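PDB 5EHK: lantibiotic dehydratase from Microbispora corallina, which probably dehydrates serine and threonine residues of the precursor peptide of the lantibiotic NAI-107, using glutamate carried by tRNA. Local coordinates for residues T141-R153 and L366-L378. Numbering follows the deposited sequence.
Sequences TPFGLFAGVSGGR and LHVDLRIDLEVRL
R153 and R377 lie side by side and point the same way, their guanidinium planes 32° apart. NH1 of R377 comes obliquely to CD of R153, at 3.8 Å. E375 OE2 lies at the edge of the R377 guanidinium, in its plane, although the carboxylate is met on its anti side and out of its own plane; NE reaches this OE2 at 3.1 Å in a salt bridge, with a weak bond from R377 NH2 to the same oxygen. The R377 chain, extended from CG to NE, carries the group to that carboxylate.

At the same residues the backbones pair in parallel. V376 O accepts from R153 N, and R153 O receives L378 N at 3.0 Å. A second grip holds V149, whose N gives a bond to L370 O (3.0 Å) and whose O takes one from I372 N (2.9 Å). Between the two grips the strand 366-379 is interrupted around I372 and D373, and S150 lies over the break, its CB 3.4 Å from I372 O. CA of G148 makes a CA-H...O contact with L370 O, while CG1 of I372 packs against the G148 carbonyl carbon. L370 covers the loop before the strand, its CB 3.7 Å from G144 O and its CD2 near L145 O; the same CB also meets A147 O, where the strand starts.

Strand 6-17 pairs antiparallel with the other edge of strand 147-155, which is thus an inner strand in the N-terminal part of the dehydratase. Chemically, the join rests mainly on main-chain bonds, with E375 probably easing the like charges of the arginine pair.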
loop_
_atom_site.group_PDB
_atom_site.type_symbol
_atom_site.label_atom_id
_atom_site.label_comp_id
_atom_site.label_asym_id
_atom_site.label_seq_id
_atom_site.Cartn_x
_atom_site.Cartn_y
_atom_site.Cartn_z
ATOM N N THR A 141 11.699 7.693 36.388
ATOM C CA THR A 141 12.391 8.232 35.222
ATOM C C THR A 141 13.322 9.376 35.632
ATOM O O THR A 141 12.859 10.378 36.192
ATOM C CB THR A 141 11.387 8.730 34.161
ATOM O OG1 THR A 141 10.365 7.751 33.966
ATOM C CG2 THR A 141 12.088 9.014 32.846
ATOM N N PRO A 142 14.641 9.193 35.425
ATOM C CA PRO A 142 15.611 10.189 35.898
ATOM C C PRO A 142 15.346 11.520 35.240
ATOM O O PRO A 142 15.539 11.667 34.037
ATOM C CB PRO A 142 16.957 9.606 35.465
ATOM C CG PRO A 142 16.740 8.150 35.453
ATOM C CD PRO A 142 15.316 7.976 34.939
ATOM N N PHE A 143 14.850 12.461 36.027
ATOM C CA PHE A 143 14.546 13.794 35.544
ATOM C C PHE A 143 15.513 14.803 36.202
ATOM O O PHE A 143 16.728 14.670 36.058
ATOM C CB PHE A 143 13.061 14.142 35.740
ATOM C CG PHE A 143 12.633 15.378 35.003
ATOM C CD1 PHE A 143 13.426 15.904 33.974
ATOM C CD2 PHE A 143 11.470 16.040 35.346
ATOM C CE1 PHE A 143 13.063 17.055 33.296
ATOM C CE2 PHE A 143 11.090 17.202 34.664
ATOM C CZ PHE A 143 11.891 17.705 33.642
ATOM N N GLY A 144 15.003 15.815 36.892
ATOM C CA GLY A 144 15.890 16.833 37.435
ATOM C C GLY A 144 16.304 16.507 38.856
ATOM O O GLY A 144 17.246 15.748 39.081
ATOM N N LEU A 145 15.579 17.064 39.821
ATOM C CA LEU A 145 15.744 16.675 41.218
ATOM C C LEU A 145 14.616 15.759 41.684
ATOM O O LEU A 145 14.456 15.518 42.882
ATOM C CB LEU A 145 15.810 17.899 42.123
ATOM C CG LEU A 145 17.100 18.690 41.989
ATOM C CD1 LEU A 145 16.834 20.164 42.237
ATOM C CD2 LEU A 145 18.123 18.121 42.966
ATOM N N PHE A 146 13.843 15.241 40.734
ATOM C CA PHE A 146 12.740 14.361 41.069
ATOM C C PHE A 146 13.205 12.920 41.159
ATOM O O PHE A 146 12.704 12.152 41.972
ATOM C CB PHE A 146 11.638 14.490 40.022
ATOM C CG PHE A 146 11.001 15.842 39.996
ATOM C CD1 PHE A 146 9.891 16.111 40.782
ATOM C CD2 PHE A 146 11.515 16.845 39.198
ATOM C CE1 PHE A 146 9.302 17.356 40.769
ATOM C CE2 PHE A 146 10.933 18.094 39.180
ATOM C CZ PHE A 146 9.827 18.353 39.974
ATOM N N ALA A 147 14.171 12.550 40.329
ATOM C CA ALA A 147 14.601 11.160 40.281
ATOM C C ALA A 147 15.998 11.029 39.706
ATOM O O ALA A 147 16.500 11.955 39.065
ATOM C CB ALA A 147 13.621 10.336 39.475
ATOM N N GLY A 148 16.625 9.878 39.943
ATOM C CA GLY A 148 18.001 9.694 39.552
ATOM C C GLY A 148 18.436 8.252 39.540
ATOM O O GLY A 148 17.594 7.360 39.625
ATOM N N VAL A 149 19.751 8.027 39.470
ATOM C CA VAL A 149 20.292 6.693 39.200
ATOM C C VAL A 149 21.233 6.190 40.301
ATOM O O VAL A 149 21.732 6.983 41.102
ATOM C CB VAL A 149 21.070 6.659 37.860
ATOM C CG1 VAL A 149 20.144 7.021 36.712
ATOM C CG2 VAL A 149 22.224 7.639 37.900
ATOM N N SER A 150 21.479 4.881 40.329
ATOM C CA SER A 150 22.452 4.298 41.257
ATOM C C SER A 150 22.954 2.930 40.783
ATOM O O SER A 150 22.282 2.230 40.003
ATOM C CB SER A 150 21.854 4.145 42.658
ATOM O OG SER A 150 20.799 3.192 42.684
ATOM N N GLY A 151 24.143 2.559 41.257
ATOM C CA GLY A 151 24.707 1.236 41.009
ATOM C C GLY A 151 23.930 0.085 41.655
ATOM O O GLY A 151 23.200 0.266 42.635
ATOM N N GLY A 152 24.068 -1.105 41.082
ATOM C CA GLY A 152 23.395 -2.290 41.578
ATOM C C GLY A 152 24.146 -3.500 41.073
ATOM O O GLY A 152 24.891 -3.404 40.116
ATOM N N ARG A 153 23.944 -4.651 41.691
ATOM C CA ARG A 153 24.725 -5.816 41.316
ATOM C C ARG A 153 23.960 -7.088 41.572
ATOM O O ARG A 153 23.138 -7.163 42.478
ATOM C CB ARG A 153 26.010 -5.819 42.137
ATOM C CG ARG A 153 26.934 -6.995 41.908
ATOM C CD ARG A 153 28.138 -6.839 42.791
ATOM N NE ARG A 153 28.810 -5.603 42.412
ATOM C CZ ARG A 153 29.730 -5.510 41.458
ATOM N NH1 ARG A 153 30.114 -6.594 40.788
ATOM N NH2 ARG A 153 30.272 -4.329 41.187
ATOM N N LEU A 366 20.357 24.849 32.308
ATOM C CA LEU A 366 20.979 23.782 33.094
ATOM C C LEU A 366 20.382 22.408 32.820
ATOM O O LEU A 366 19.197 22.259 32.526
ATOM C CB LEU A 366 20.878 24.059 34.607
ATOM C CG LEU A 366 21.388 25.337 35.258
ATOM C CD1 LEU A 366 21.075 25.249 36.730
ATOM C CD2 LEU A 366 22.870 25.500 35.053
ATOM N N HIS A 367 21.233 21.404 32.938
ATOM C CA HIS A 367 20.797 20.022 32.912
ATOM C C HIS A 367 21.307 19.334 34.172
ATOM O O HIS A 367 22.502 19.387 34.486
ATOM C CB HIS A 367 21.276 19.295 31.644
ATOM C CG HIS A 367 20.881 17.850 31.606
ATOM N ND1 HIS A 367 19.632 17.430 31.199
ATOM C CD2 HIS A 367 21.564 16.730 31.948
ATOM C CE1 HIS A 367 19.567 16.113 31.287
ATOM N NE2 HIS A 367 20.726 15.661 31.738
ATOM N N VAL A 368 20.393 18.738 34.927
ATOM C CA VAL A 368 20.755 18.155 36.217
ATOM C C VAL A 368 20.504 16.670 36.238
ATOM O O VAL A 368 19.422 16.221 35.904
ATOM C CB VAL A 368 19.982 18.812 37.397
ATOM C CG1 VAL A 368 20.199 18.028 38.691
ATOM C CG2 VAL A 368 20.387 20.281 37.561
ATOM N N ASP A 369 21.519 15.907 36.612
ATOM C CA ASP A 369 21.328 14.490 36.870
ATOM C C ASP A 369 21.507 14.262 38.370
ATOM O O ASP A 369 22.367 14.886 39.009
ATOM C CB ASP A 369 22.344 13.628 36.112
ATOM C CG ASP A 369 22.370 13.900 34.599
ATOM O OD1 ASP A 369 21.347 14.373 34.029
ATOM O OD2 ASP A 369 23.436 13.603 33.987
ATOM N N LEU A 370 20.710 13.357 38.926
ATOM C CA LEU A 370 20.719 13.117 40.349
ATOM C C LEU A 370 21.271 11.742 40.650
ATOM O O LEU A 370 20.777 10.749 40.130
ATOM C CB LEU A 370 19.303 13.176 40.867
ATOM C CG LEU A 370 19.208 13.136 42.383
ATOM C CD1 LEU A 370 20.072 14.241 42.978
ATOM C CD2 LEU A 370 17.758 13.246 42.820
ATOM N N ARG A 371 22.297 11.671 41.491
ATOM C CA ARG A 371 22.755 10.367 41.957
ATOM C C ARG A 371 22.017 10.007 43.236
ATOM O O ARG A 371 22.076 10.745 44.227
ATOM C CB ARG A 371 24.262 10.302 42.178
ATOM C CG ARG A 371 24.712 8.908 42.592
ATOM C CD ARG A 371 26.208 8.820 42.698
ATOM N NE ARG A 371 26.703 9.781 43.665
ATOM C CZ ARG A 371 26.720 9.546 44.968
ATOM N NH1 ARG A 371 26.294 8.373 45.426
ATOM N NH2 ARG A 371 27.168 10.472 45.806
ATOM N N ILE A 372 21.277 8.904 43.183
ATOM C CA ILE A 372 20.513 8.419 44.321
ATOM C C ILE A 372 21.371 7.625 45.309
ATOM O O ILE A 372 22.120 6.728 44.906
ATOM C CB ILE A 372 19.354 7.532 43.843
ATOM C CG1 ILE A 372 18.316 8.373 43.095
ATOM C CG2 ILE A 372 18.717 6.789 45.012
ATOM C CD1 ILE A 372 17.789 9.595 43.852
ATOM N N ASP A 373 21.275 7.966 46.596
ATOM C CA ASP A 373 21.916 7.173 47.654
ATOM C C ASP A 373 21.064 5.948 47.949
ATOM O O ASP A 373 20.060 6.021 48.658
ATOM C CB ASP A 373 22.144 8.011 48.926
ATOM C CG ASP A 373 22.896 7.240 50.018
ATOM O OD1 ASP A 373 23.416 6.138 49.736
ATOM O OD2 ASP A 373 22.972 7.744 51.163
ATOM N N LEU A 374 21.482 4.821 47.394
ATOM C CA LEU A 374 20.700 3.597 47.433
ATOM C C LEU A 374 21.606 2.488 46.961
ATOM O O LEU A 374 22.247 2.580 45.911
ATOM C CB LEU A 374 19.472 3.701 46.523
ATOM C CG LEU A 374 18.492 2.539 46.275
ATOM C CD1 LEU A 374 17.622 2.197 47.493
ATOM C CD2 LEU A 374 17.600 2.872 45.072
ATOM N N GLU A 375 21.680 1.443 47.763
ATOM C CA GLU A 375 22.416 0.269 47.375
ATOM C C GLU A 375 21.417 -0.832 47.089
ATOM O O GLU A 375 20.513 -1.086 47.876
ATOM C CB GLU A 375 23.422 -0.117 48.453
ATOM C CG GLU A 375 24.343 -1.250 48.047
ATOM C CD GLU A 375 25.365 -1.587 49.125
ATOM O OE1 GLU A 375 25.258 -1.043 50.256
ATOM O OE2 GLU A 375 26.254 -2.425 48.839
ATOM N N VAL A 376 21.540 -1.430 45.915
ATOM C CA VAL A 376 20.654 -2.507 45.540
ATOM C C VAL A 376 21.435 -3.726 45.107
ATOM O O VAL A 376 22.351 -3.638 44.285
ATOM C CB VAL A 376 19.687 -2.094 44.428
ATOM C CG1 VAL A 376 18.921 -3.311 43.934
ATOM C CG2 VAL A 376 18.715 -1.040 44.935
ATOM N N ARG A 377 21.090 -4.865 45.690
ATOM C CA ARG A 377 21.672 -6.114 45.254
ATOM C C ARG A 377 20.578 -7.127 45.054
ATOM O O ARG A 377 19.618 -7.173 45.813
ATOM C CB ARG A 377 22.712 -6.622 46.250
ATOM C CG ARG A 377 24.027 -5.893 46.135
ATOM C CD ARG A 377 24.887 -6.121 47.345
ATOM N NE ARG A 377 25.975 -5.152 47.390
ATOM C CZ ARG A 377 27.211 -5.411 46.986
ATOM N NH1 ARG A 377 27.514 -6.617 46.518
ATOM N NH2 ARG A 377 28.139 -4.468 47.059
ATOM N N LEU A 378 20.711 -7.932 44.015
ATOM C CA LEU A 378 19.689 -8.914 43.741
ATOM C C LEU A 378 20.370 -10.260 43.561
ATOM O O LEU A 378 21.461 -10.339 43.010
ATOM C CB LEU A 378 18.908 -8.530 42.482
ATOM C CG LEU A 378 18.230 -7.164 42.394
ATOM C CD1 LEU A 378 17.728 -6.972 40.972
ATOM C CD2 LEU A 378 17.064 -7.043 43.380
#